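Long-range contacts in 2-c-methyl-d-erythritol 4-phosphate cytidylyltransferase (Streptococcus pneumoniae, PDB 2VSI), which catalyses the transfer of the cytidylyl group of CTP to D-ribitol 5-phosphate: residues I3-L8 / P45-I50; I7-T12 / V52-D57; V110-V115 / G168-T173. One frame throughout, in Å; residues are numbered along the deposited sequence.

Contact 1. Residues I3-L8 / P45-I50; sequences IYAGIL and PSIEKI. With CDF (4-amino-1-{5-O-[(R)-hydroxy(phosphonooxy)phosphoryl]-alpha-D-arabinofuranosyl}pyrimidin-2(1H)-one), chain D.
Ile3 and Ile47 cross at about a right angle, with Ile3 CG2 3.7 Å from Ile47 CG1. They lie where a beta-alpha-beta unit of the Rossmann-like alpha/beta fold closes. Strand 3-8 is its first strand, helix 33-43 lies in the connection, and residues 45-50 lead into the neighbouring parallel strand. With CG1 beside the backbone N (chi1 -65°), Ile47 CG2 is anti to that N and lies against Ala5, 3.6 Å from Ala5 N. Ala5 CB also meets Ile50 CG2 at 3.7 Å, and the two side chains share one face of the sheet. Ile7 lies alongside Ile50, pointing the same way, and touches the same CG2 through its CG1. Phe41 of helix 33-43 covers Ala5, Ile7 and Ile47, so this face is apolar and buried.

Tyr4 points to the other face. Its ring lies side by side with Glu48, the ring and carboxylate planes 48° apart, and CE2 approaches Glu48 CB. Lys49 O sits at the ring edge, near its plane. The carboxylate of Glu48 reaches Tyr100 through OE1, while Lys49 NZ bonds Glu75 O.

Two backbone hydrogen bonds hold the loop to the strand. Ala5 N gives a fairly straight bond to Lys49 O (3.3 Å), in the carbonyl plane. Glu48 N bonds Ile3 O at 2.7 Å, with a more bent angle of 135° at the hydrogen.

Contact 2. Residues I7-T12 / V52-D57; sequences ILAGGT and VGVHGD. With CDF (4-amino-1-{5-O-[(R)-hydroxy(phosphonooxy)phosphoryl]-alpha-D-arabinofuranosyl}pyrimidin-2(1H)-one), chain D.
Ile7 and Leu8 pair in parallel with Val52 and Gly53, and the touching parts of the two segments run only 6° apart. Gly53 N donates an almost straight bond to Ile7 O (2.8 Å). Gly53 O then accepts from Ala9 N, also at 2.8 Å, but this donor stands above the carbonyl plane. Val54 CA makes a CA-H...O contact with Ala9 O.

On the face with Ile7 and Val52 the side chains that meet are mostly small. Ala9 CB packs on Val52 CG1 at 3.7 Å, with Val54 CG1 close by. Val52 CG1 is anti to the backbone N (chi1 -178°), on the side facing Ala9. The other branch, CG2, faces Ile7 CB. Leu34 of helix 33-43 packs on both Ala9 and Val52. Leu8 points to the opposite face of the sheet, against Ser89 and Ile93 of helix 86-100.

Leu8, on the first strand of the Rossmann-like fold, and the glycine-rich residues 9-11 that follow belong to the CTP site of this IspD/TarI family enzyme. Here they lie against the bound cytosine nucleotide diphosphate CDF. CDF O3' donates to Leu8 O at 2.5 Å. Gly10, without a side chain, brings its CA to 3.7 Å from Val54 CA, so the two backbones lie directly against each other.

His55 lies by the outer part of the loop. Its CB is near Gly11 N, and Gly11 CA sits at the ring edge, near the ring plane. Thr12 crosses His55 at about a right angle, with OG1 3.7 Å from His55 NE2. Asp57 N donates to His55 ND1 (3.1 Å) from 32° out of the ring plane, which helps fix the rotation of the imidazole.

Contact 3. Residues V110-V115 / G168-T173; sequences VTHDSV and GQTPQT. With CDF (4-amino-1-{5-O-[(R)-hydroxy(phosphonooxy)phosphoryl]-alpha-D-arabinofuranosyl}pyrimidin-2(1H)-one), chain D.
Thr111 and Gln172 form an antiparallel hydrogen-bonded pair. Thr111 N bonds Gln172 O, and Gln172 N bonds Thr111 O, both at 3.0 Å. Gln172 O takes a second bond, from Thr111 OG1 at 2.5 Å. The hydroxyl gets there because it stands between the backbone N and the carbonyl carbon (chi1 77°). One carbonyl oxygen is thus held by two donors of the same residue. A further side-chain bond lies at the strand end, where Asp113 N donates to Thr170 OG1 at 3.0 Å. Thr170 OG1 also lies 2.8 Å from His112 ND1.

Ring contacts centre on His112. Pro171 N lies at the edge of the imidazole, in its plane, and Pro171 CD comes within 3.4 Å of His112 ND1. The peptide bond before Pro171 is cis, at the corner where segment 168-173 turns. The other ring nitrogen, NE2, bonds Arg116 O.

Apolar packing joins Val110 to Pro171, side by side and pointing the same way, with Val110 CG1 3.8 Å from Pro171 CB. Val110 also flanks Thr173, whose OG1 bonds Asn127.

Asp113 makes salt bridges with Arg86 through OD1 and with Arg116 through OD2. Its side chain crosses Thr170 at about a right angle, and Asp113 OD2 lies 3.4 Å from Thr170 CG2. CDF C5' lies beside OD1, and Val115 CG2 is near the alpha-phosphate oxygen O2A. Ser114 OG, of the CTP site, is 2.7 Å from CDF O3'. Strand 108-113 here ends at the nucleotide pocket, with the antiparallel strand 165-175 next to it, in the mixed central sheet of a GT-A-type cytidylyltransferase.

Overall arrangement
All three contacts build the one mixed sheet. Contacts 1 and 2 share Ile7 and Leu8 and join strand 3-8 to the strand 50-54 side. Contact 3 lies beyond the other edge of strand 3-8, where strand 108-113 pairs with it: Tyr4 O and Gly6 N bond Val110, and Leu8 bonds His112 and Ser114. Contact 3 is wholly buried and near the centre of the chain. Contact 2 is largely buried, and contact 1 is partly exposed at its loop. Contact 1 has an aliphatic face and a Tyr4 face. Contact 2 combines close backbone approach at glycines with small aliphatic side chains. Contact 3 is richest in hydroxyl, imidazole and carboxylate groups. Leu8 O and Ser114 OG both lie close to the ligand's O3'.

Contact 1. Residues I3-L8 / P45-I50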
loop_
_atom_site.group_PDB
_atom_site.type_symbol
_atom_site.label_atom_id
_atom_site.label_comp_id
_atom_site.label_asym_id
_atom_site.label_seq_id
_atom_site.Cartn_x
_atom_site.Cartn_y
_atom_site.Cartn_z
ATOM N N ILE B 3 28.643 -1.411 -14.130
ATOM C CA ILE B 3 27.304 -1.146 -13.612
ATOM C C ILE B 3 26.329 -0.982 -14.784
ATOM O O ILE B 3 26.530 -0.132 -15.653
ATOM C CB ILE B 3 27.274 0.129 -12.727
ATOM C CG1 ILE B 3 28.176 -0.038 -11.502
ATOM C CG2 ILE B 3 25.852 0.446 -12.288
ATOM C CD1 ILE B 3 28.480 1.256 -10.774
ATOM N N TYR B 4 25.276 -1.799 -14.802
ATOM C CA TYR B 4 24.244 -1.728 -15.843
ATOM C C TYR B 4 22.861 -1.428 -15.259
ATOM O O TYR B 4 22.571 -1.778 -14.116
ATOM C CB TYR B 4 24.191 -3.032 -16.649
ATOM C CG TYR B 4 25.495 -3.406 -17.318
ATOM C CD1 TYR B 4 26.415 -4.232 -16.676
ATOM C CD2 TYR B 4 25.808 -2.937 -18.593
ATOM C CE1 TYR B 4 27.619 -4.576 -17.283
ATOM C CE2 TYR B 4 27.011 -3.279 -19.212
ATOM C CZ TYR B 4 27.911 -4.098 -18.550
ATOM O OH TYR B 4 29.102 -4.443 -19.151
ATOM N N ALA B 5 22.021 -0.765 -16.049
ATOM C CA ALA B 5 20.624 -0.564 -15.697
ATOM C C ALA B 5 19.798 -1.581 -16.471
ATOM O O ALA B 5 19.952 -1.716 -17.682
ATOM C CB ALA B 5 20.192 0.848 -16.027
ATOM N N GLY B 6 18.945 -2.317 -15.769
ATOM C CA GLY B 6 18.093 -3.317 -16.410
ATOM C C GLY B 6 16.628 -2.947 -16.304
ATOM O O GLY B 6 16.016 -3.137 -15.255
ATOM N N ILE B 7 16.066 -2.422 -17.393
ATOM C CA ILE B 7 14.697 -1.891 -17.381
ATOM C C ILE B 7 13.664 -2.917 -17.840
ATOM O O ILE B 7 13.551 -3.224 -19.027
ATOM C CB ILE B 7 14.563 -0.595 -18.219
ATOM C CG1 ILE B 7 15.651 0.421 -17.853
ATOM C CG2 ILE B 7 13.183 0.015 -18.028
ATOM C CD1 ILE B 7 15.515 1.006 -16.460
ATOM N N LEU B 8 12.916 -3.439 -16.876
ATOM C CA LEU B 8 11.871 -4.408 -17.142
ATOM C C LEU B 8 10.692 -3.679 -17.760
ATOM O O LEU B 8 9.975 -2.936 -17.075
ATOM C CB LEU B 8 11.467 -5.130 -15.855
ATOM C CG LEU B 8 12.436 -6.144 -15.232
ATOM C CD1 LEU B 8 12.879 -7.191 -16.240
ATOM C CD2 LEU B 8 13.648 -5.453 -14.613
ATOM N N PRO B 45 26.398 9.117 -14.392
ATOM C CA PRO B 45 27.558 9.011 -15.267
ATOM C C PRO B 45 28.236 7.636 -15.243
ATOM O O PRO B 45 28.951 7.299 -16.190
ATOM C CB PRO B 45 28.509 10.082 -14.714
ATOM C CG PRO B 45 28.081 10.275 -13.293
ATOM C CD PRO B 45 26.603 10.104 -13.316
ATOM N N SER B 46 28.007 6.850 -14.190
ATOM C CA SER B 46 28.764 5.607 -13.978
ATOM C C SER B 46 28.146 4.341 -14.583
ATOM O O SER B 46 28.829 3.319 -14.698
ATOM C CB SER B 46 29.064 5.394 -12.490
ATOM O OG SER B 46 27.898 5.030 -11.779
ATOM N N ILE B 47 26.870 4.402 -14.965
ATOM C CA ILE B 47 26.193 3.243 -15.558
ATOM C C ILE B 47 26.628 3.053 -17.007
ATOM O O ILE B 47 26.351 3.901 -17.857
ATOM C CB ILE B 47 24.641 3.341 -15.471
ATOM C CG1 ILE B 47 24.178 3.297 -14.008
ATOM C CG2 ILE B 47 23.980 2.214 -16.293
ATOM C CD1 ILE B 47 22.720 3.644 -13.779
ATOM N N GLU B 48 27.308 1.936 -17.266
ATOM C CA GLU B 48 27.806 1.580 -18.600
ATOM C C GLU B 48 26.752 1.663 -19.706
ATOM O O GLU B 48 26.725 2.628 -20.478
ATOM C CB GLU B 48 28.442 0.186 -18.582
ATOM C CG GLU B 48 29.956 0.194 -18.621
ATOM C CD GLU B 48 30.510 0.499 -20.004
ATOM O OE1 GLU B 48 30.958 -0.446 -20.688
ATOM O OE2 GLU B 48 30.493 1.680 -20.411
ATOM N N LYS B 49 25.899 0.646 -19.791
ATOM C CA LYS B 49 24.814 0.642 -20.764
ATOM C C LYS B 49 23.473 0.435 -20.070
ATOM O O LYS B 49 23.412 -0.098 -18.957
ATOM C CB LYS B 49 25.044 -0.412 -21.850
ATOM C CG LYS B 49 26.409 -0.310 -22.508
ATOM C CD LYS B 49 26.374 -0.648 -23.991
ATOM C CE LYS B 49 25.985 0.548 -24.848
ATOM N NZ LYS B 49 27.023 1.621 -24.829
ATOM N N ILE B 50 22.407 0.889 -20.719
ATOM C CA ILE B 50 21.069 0.732 -20.175
ATOM C C ILE B 50 20.293 -0.249 -21.037
ATOM O O ILE B 50 19.868 0.076 -22.148
ATOM C CB ILE B 50 20.326 2.078 -20.045
ATOM C CG1 ILE B 50 21.167 3.078 -19.237
ATOM C CG2 ILE B 50 18.958 1.862 -19.404
ATOM C CD1 ILE B 50 20.741 4.526 -19.390
HETATM O O3B CDF D . 4.444 -6.660 -12.134
HETATM P PB CDF D . 3.190 -6.588 -12.975
HETATM O O1B CDF D . 1.944 -7.069 -12.268
HETATM O O2B CDF D . 3.344 -7.118 -14.383
HETATM O O3A CDF D . 2.927 -5.006 -13.156
HETATM P PA CDF D . 3.799 -4.097 -14.162
HETATM O O1A CDF D . 3.569 -4.594 -15.571
HETATM O O2A CDF D . 3.502 -2.652 -13.847
HETATM O "O5'" CDF D . 5.314 -4.434 -13.717
HETATM C "C5'" CDF D . 6.393 -3.534 -13.977
HETATM C "C4'" CDF D . 7.238 -3.990 -15.167
HETATM O "O4'" CDF D . 7.307 -5.421 -15.252
HETATM C "C3'" CDF D . 6.647 -3.485 -16.476
HETATM O "O3'" CDF D . 7.489 -2.488 -17.058
HETATM C "C2'" CDF D . 6.518 -4.712 -17.363
HETATM O "O2'" CDF D . 5.288 -4.679 -18.092
HETATM C "C1'" CDF D . 6.531 -5.868 -16.370
HETATM N N1 CDF D . 7.014 -7.129 -16.947
HETATM C C2 CDF D . 8.369 -7.354 -17.303
HETATM O O2 CDF D . 9.237 -6.474 -17.145
HETATM N N3 CDF D . 8.737 -8.544 -17.833
HETATM C C4 CDF D . 7.824 -9.526 -18.023
HETATM N N4 CDF D . 8.202 -10.709 -18.552
HETATM C C6 CDF D . 6.110 -8.101 -17.133
HETATM C C5 CDF D . 6.492 -9.324 -17.677
#

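Contact 2. Residues I7-T12 / V52-D57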
loop_
_atom_site.group_PDB
_atom_site.type_symbol
_atom_site.label_atom_id
_atom_site.label_comp_id
_atom_site.label_asym_id
_atom_site.label_seq_id
_atom_site.Cartn_x
_atom_site.Cartn_y
_atom_site.Cartn_z
ATOM N N ILE B 7 16.066 -2.422 -17.393
ATOM C CA ILE B 7 14.697 -1.891 -17.381
ATOM C C ILE B 7 13.664 -2.917 -17.840
ATOM O O ILE B 7 13.551 -3.224 -19.027
ATOM C CB ILE B 7 14.563 -0.595 -18.219
ATOM C CG1 ILE B 7 15.651 0.421 -17.853
ATOM C CG2 ILE B 7 13.183 0.015 -18.028
ATOM C CD1 ILE B 7 15.515 1.006 -16.460
ATOM N N LEU B 8 12.916 -3.439 -16.876
ATOM C CA LEU B 8 11.871 -4.408 -17.142
ATOM C C LEU B 8 10.692 -3.679 -17.760
ATOM O O LEU B 8 9.975 -2.936 -17.075
ATOM C CB LEU B 8 11.467 -5.130 -15.855
ATOM C CG LEU B 8 12.436 -6.144 -15.232
ATOM C CD1 LEU B 8 12.879 -7.191 -16.240
ATOM C CD2 LEU B 8 13.648 -5.453 -14.613
ATOM N N ALA B 9 10.506 -3.896 -19.064
ATOM C CA ALA B 9 9.663 -3.031 -19.879
ATOM C C ALA B 9 8.849 -3.754 -20.947
ATOM O O ALA B 9 8.656 -3.214 -22.039
ATOM C CB ALA B 9 10.526 -1.948 -20.527
ATOM N N GLY B 10 8.357 -4.955 -20.651
ATOM C CA GLY B 10 7.558 -5.671 -21.647
ATOM C C GLY B 10 6.958 -7.016 -21.288
ATOM O O GLY B 10 7.619 -7.870 -20.691
ATOM N N GLY B 11 5.699 -7.194 -21.689
ATOM C CA GLY B 11 4.951 -8.432 -21.478
ATOM C C GLY B 11 3.452 -8.228 -21.638
ATOM O O GLY B 11 2.946 -7.111 -21.477
ATOM N N THR B 12 2.746 -9.307 -21.974
ATOM C CA THR B 12 1.276 -9.312 -22.007
ATOM C C THR B 12 0.698 -10.462 -21.160
ATOM O O THR B 12 1.450 -11.230 -20.548
ATOM C CB THR B 12 0.710 -9.346 -23.458
ATOM O OG1 THR B 12 1.411 -10.326 -24.236
ATOM C CG2 THR B 12 0.838 -7.978 -24.121
ATOM N N VAL B 52 17.202 -2.453 -21.982
ATOM C CA VAL B 52 15.739 -2.413 -21.837
ATOM C C VAL B 52 15.104 -3.717 -22.335
ATOM O O VAL B 52 15.401 -4.182 -23.438
ATOM C CB VAL B 52 15.141 -1.190 -22.571
ATOM C CG1 VAL B 52 13.640 -1.127 -22.384
ATOM C CG2 VAL B 52 15.788 0.095 -22.074
ATOM N N GLY B 53 14.235 -4.299 -21.512
ATOM C CA GLY B 53 13.620 -5.592 -21.812
ATOM C C GLY B 53 12.143 -5.496 -22.146
ATOM O O GLY B 53 11.291 -5.516 -21.249
ATOM N N VAL B 54 11.844 -5.406 -23.441
ATOM C CA VAL B 54 10.474 -5.253 -23.939
ATOM C C VAL B 54 9.930 -6.551 -24.544
ATOM O O VAL B 54 10.684 -7.492 -24.798
ATOM C CB VAL B 54 10.379 -4.125 -24.989
ATOM C CG1 VAL B 54 10.763 -2.791 -24.374
ATOM C CG2 VAL B 54 11.272 -4.431 -26.174
ATOM N N HIS B 55 8.619 -6.589 -24.770
ATOM C CA HIS B 55 7.961 -7.724 -25.413
ATOM C C HIS B 55 8.538 -7.914 -26.817
ATOM O O HIS B 55 9.050 -6.964 -27.416
ATOM C CB HIS B 55 6.451 -7.473 -25.470
ATOM C CG HIS B 55 5.648 -8.626 -25.992
ATOM N ND1 HIS B 55 5.324 -8.766 -27.324
ATOM C CD2 HIS B 55 5.077 -9.677 -25.357
ATOM C CE1 HIS B 55 4.603 -9.860 -27.490
ATOM N NE2 HIS B 55 4.438 -10.431 -26.311
ATOM N N GLY B 56 8.470 -9.142 -27.323
ATOM C CA GLY B 56 8.993 -9.475 -28.649
ATOM C C GLY B 56 8.476 -8.590 -29.773
ATOM O O GLY B 56 9.244 -8.149 -30.629
ATOM N N ASP B 57 7.171 -8.322 -29.756
ATOM C CA ASP B 57 6.502 -7.497 -30.765
ATOM C C ASP B 57 6.918 -6.020 -30.731
ATOM O O ASP B 57 6.737 -5.298 -31.714
ATOM C CB ASP B 57 4.978 -7.609 -30.605
ATOM C CG ASP B 57 4.427 -8.958 -31.065
ATOM O OD1 ASP B 57 5.219 -9.881 -31.349
ATOM O OD2 ASP B 57 3.188 -9.096 -31.143
HETATM O O3B CDF D . 4.444 -6.660 -12.134
HETATM P PB CDF D . 3.190 -6.588 -12.975
HETATM O O1B CDF D . 1.944 -7.069 -12.268
HETATM O O2B CDF D . 3.344 -7.118 -14.383
HETATM O O3A CDF D . 2.927 -5.006 -13.156
HETATM P PA CDF D . 3.799 -4.097 -14.162
HETATM O O1A CDF D . 3.569 -4.594 -15.571
HETATM O O2A CDF D . 3.502 -2.652 -13.847
HETATM O "O5'" CDF D . 5.314 -4.434 -13.717
HETATM C "C5'" CDF D . 6.393 -3.534 -13.977
HETATM C "C4'" CDF D . 7.238 -3.990 -15.167
HETATM O "O4'" CDF D . 7.307 -5.421 -15.252
HETATM C "C3'" CDF D . 6.647 -3.485 -16.476
HETATM O "O3'" CDF D . 7.489 -2.488 -17.058
HETATM C "C2'" CDF D . 6.518 -4.712 -17.363
HETATM O "O2'" CDF D . 5.288 -4.679 -18.092
HETATM C "C1'" CDF D . 6.531 -5.868 -16.370
HETATM N N1 CDF D . 7.014 -7.129 -16.947
HETATM C C2 CDF D . 8.369 -7.354 -17.303
HETATM O O2 CDF D . 9.237 -6.474 -17.145
HETATM N N3 CDF D . 8.737 -8.544 -17.833
HETATM C C4 CDF D . 7.824 -9.526 -18.023
HETATM N N4 CDF D . 8.202 -10.709 -18.552
HETATM C C6 CDF D . 6.110 -8.101 -17.133
HETATM C C5 CDF D . 6.492 -9.324 -17.677
#

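Contact 3. Residues V110-V115 / G168-T173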
loop_
_atom_site.group_PDB
_atom_site.type_symbol
_atom_site.label_atom_id
_atom_site.label_comp_id
_atom_site.label_asym_id
_atom_site.label_seq_id
_atom_site.Cartn_x
_atom_site.Cartn_y
_atom_site.Cartn_z
ATOM N N VAL B 110 21.158 -2.808 -11.974
ATOM C CA VAL B 110 20.108 -2.060 -11.294
ATOM C C VAL B 110 18.796 -2.251 -12.049
ATOM O O VAL B 110 18.498 -1.523 -13.002
ATOM C CB VAL B 110 20.456 -0.562 -11.161
ATOM C CG1 VAL B 110 19.353 0.180 -10.411
ATOM C CG2 VAL B 110 21.792 -0.388 -10.451
ATOM N N THR B 111 18.026 -3.250 -11.624
ATOM C CA THR B 111 16.746 -3.562 -12.248
ATOM C C THR B 111 15.692 -2.535 -11.825
ATOM O O THR B 111 15.706 -2.065 -10.688
ATOM C CB THR B 111 16.255 -4.988 -11.891
ATOM O OG1 THR B 111 15.716 -5.007 -10.561
ATOM C CG2 THR B 111 17.387 -5.990 -11.985
ATOM N N HIS B 112 14.779 -2.197 -12.729
ATOM C CA HIS B 112 13.786 -1.166 -12.447
ATOM C C HIS B 112 12.552 -1.255 -13.357
ATOM O O HIS B 112 12.678 -1.449 -14.560
ATOM C CB HIS B 112 14.443 0.214 -12.562
ATOM C CG HIS B 112 13.590 1.338 -12.070
ATOM N ND1 HIS B 112 13.395 1.590 -10.730
ATOM C CD2 HIS B 112 12.886 2.279 -12.739
ATOM C CE1 HIS B 112 12.604 2.639 -10.595
ATOM N NE2 HIS B 112 12.281 3.075 -11.799
ATOM N N ASP B 113 11.365 -1.107 -12.775
ATOM C CA ASP B 113 10.131 -1.042 -13.554
ATOM C C ASP B 113 10.128 0.158 -14.501
ATOM O O ASP B 113 10.344 1.293 -14.072
ATOM C CB ASP B 113 8.912 -0.938 -12.633
ATOM C CG ASP B 113 8.700 -2.169 -11.791
ATOM O OD1 ASP B 113 9.196 -3.252 -12.160
ATOM O OD2 ASP B 113 8.017 -2.052 -10.754
ATOM N N SER B 114 9.876 -0.098 -15.782
ATOM C CA SER B 114 9.707 0.972 -16.778
ATOM C C SER B 114 8.537 1.905 -16.456
ATOM O O SER B 114 8.548 3.065 -16.859
ATOM C CB SER B 114 9.504 0.386 -18.176
ATOM O OG SER B 114 8.244 -0.258 -18.286
ATOM N N VAL B 115 7.539 1.379 -15.739
ATOM C CA VAL B 115 6.340 2.136 -15.322
ATOM C C VAL B 115 6.516 2.869 -13.989
ATOM O O VAL B 115 5.536 3.242 -13.338
ATOM C CB VAL B 115 5.074 1.229 -15.230
ATOM C CG1 VAL B 115 4.615 0.777 -16.618
ATOM C CG2 VAL B 115 5.304 0.032 -14.294
ATOM N N GLY B 168 7.217 -2.965 -1.223
ATOM C CA GLY B 168 8.225 -3.220 -2.237
ATOM C C GLY B 168 8.092 -2.240 -3.380
ATOM O O GLY B 168 6.986 -1.909 -3.798
ATOM N N GLN B 169 9.233 -1.759 -3.861
ATOM C CA GLN B 169 9.297 -0.909 -5.045
ATOM C C GLN B 169 10.376 -1.464 -5.961
ATOM O O GLN B 169 10.732 -2.635 -5.861
ATOM C CB GLN B 169 9.616 0.544 -4.660
ATOM C CG GLN B 169 8.513 1.247 -3.868
ATOM C CD GLN B 169 8.788 2.720 -3.653
ATOM O OE1 GLN B 169 9.824 3.237 -4.063
ATOM N NE2 GLN B 169 7.857 3.404 -2.999
ATOM N N THR B 170 10.848 -0.633 -6.883
ATOM C CA THR B 170 12.113 -0.840 -7.577
ATOM C C THR B 170 12.785 0.535 -7.547
ATOM O O THR B 170 12.082 1.542 -7.398
ATOM C CB THR B 170 11.944 -1.340 -9.042
ATOM O OG1 THR B 170 11.460 -0.281 -9.882
ATOM C CG2 THR B 170 11.009 -2.551 -9.125
ATOM N N PRO B 171 14.127 0.604 -7.706
ATOM C CA PRO B 171 15.129 -0.420 -8.019
ATOM C C PRO B 171 15.234 -1.635 -7.102
ATOM O O PRO B 171 15.000 -1.558 -5.881
ATOM C CB PRO B 171 16.448 0.355 -7.964
ATOM C CG PRO B 171 16.082 1.733 -8.258
ATOM C CD PRO B 171 14.755 1.932 -7.600
ATOM N N GLN B 172 15.573 -2.757 -7.733
ATOM C CA GLN B 172 16.103 -3.938 -7.061
ATOM C C GLN B 172 17.456 -4.224 -7.711
ATOM O O GLN B 172 17.537 -4.377 -8.934
ATOM C CB GLN B 172 15.158 -5.129 -7.205
ATOM C CG GLN B 172 13.769 -4.902 -6.619
ATOM C CD GLN B 172 12.912 -6.155 -6.626
ATOM O OE1 GLN B 172 13.008 -6.982 -7.534
ATOM N NE2 GLN B 172 12.066 -6.302 -5.609
ATOM N N THR B 173 18.515 -4.272 -6.907
ATOM C CA THR B 173 19.875 -4.334 -7.446
ATOM C C THR B 173 20.653 -5.551 -6.959
ATOM O O THR B 173 20.482 -5.986 -5.816
ATOM C CB THR B 173 20.646 -3.044 -7.119
ATOM O OG1 THR B 173 19.961 -1.938 -7.715
ATOM C CG2 THR B 173 22.079 -3.088 -7.637
HETATM O O3B CDF D . 4.444 -6.660 -12.134
HETATM P PB CDF D . 3.190 -6.588 -12.975
HETATM O O1B CDF D . 1.944 -7.069 -12.268
HETATM O O2B CDF D . 3.344 -7.118 -14.383
HETATM O O3A CDF D . 2.927 -5.006 -13.156
HETATM P PA CDF D . 3.799 -4.097 -14.162
HETATM O O1A CDF D . 3.569 -4.594 -15.571
HETATM O O2A CDF D . 3.502 -2.652 -13.847
HETATM O "O5'" CDF D . 5.314 -4.434 -13.717
HETATM C "C5'" CDF D . 6.393 -3.534 -13.977
HETATM C "C4'" CDF D . 7.238 -3.990 -15.167
HETATM O "O4'" CDF D . 7.307 -5.421 -15.252
HETATM C "C3'" CDF D . 6.647 -3.485 -16.476
HETATM O "O3'" CDF D . 7.489 -2.488 -17.058
HETATM C "C2'" CDF D . 6.518 -4.712 -17.363
HETATM O "O2'" CDF D . 5.288 -4.679 -18.092
HETATM C "C1'" CDF D . 6.531 -5.868 -16.370
HETATM N N1 CDF D . 7.014 -7.129 -16.947
HETATM C C2 CDF D . 8.369 -7.354 -17.303
HETATM O O2 CDF D . 9.237 -6.474 -17.145
HETATM N N3 CDF D . 8.737 -8.544 -17.833
HETATM C C4 CDF D . 7.824 -9.526 -18.023
HETATM N N4 CDF D . 8.202 -10.709 -18.552
HETATM C C6 CDF D . 6.110 -8.101 -17.133
HETATM C C5 CDF D . 6.492 -9.324 -17.677
#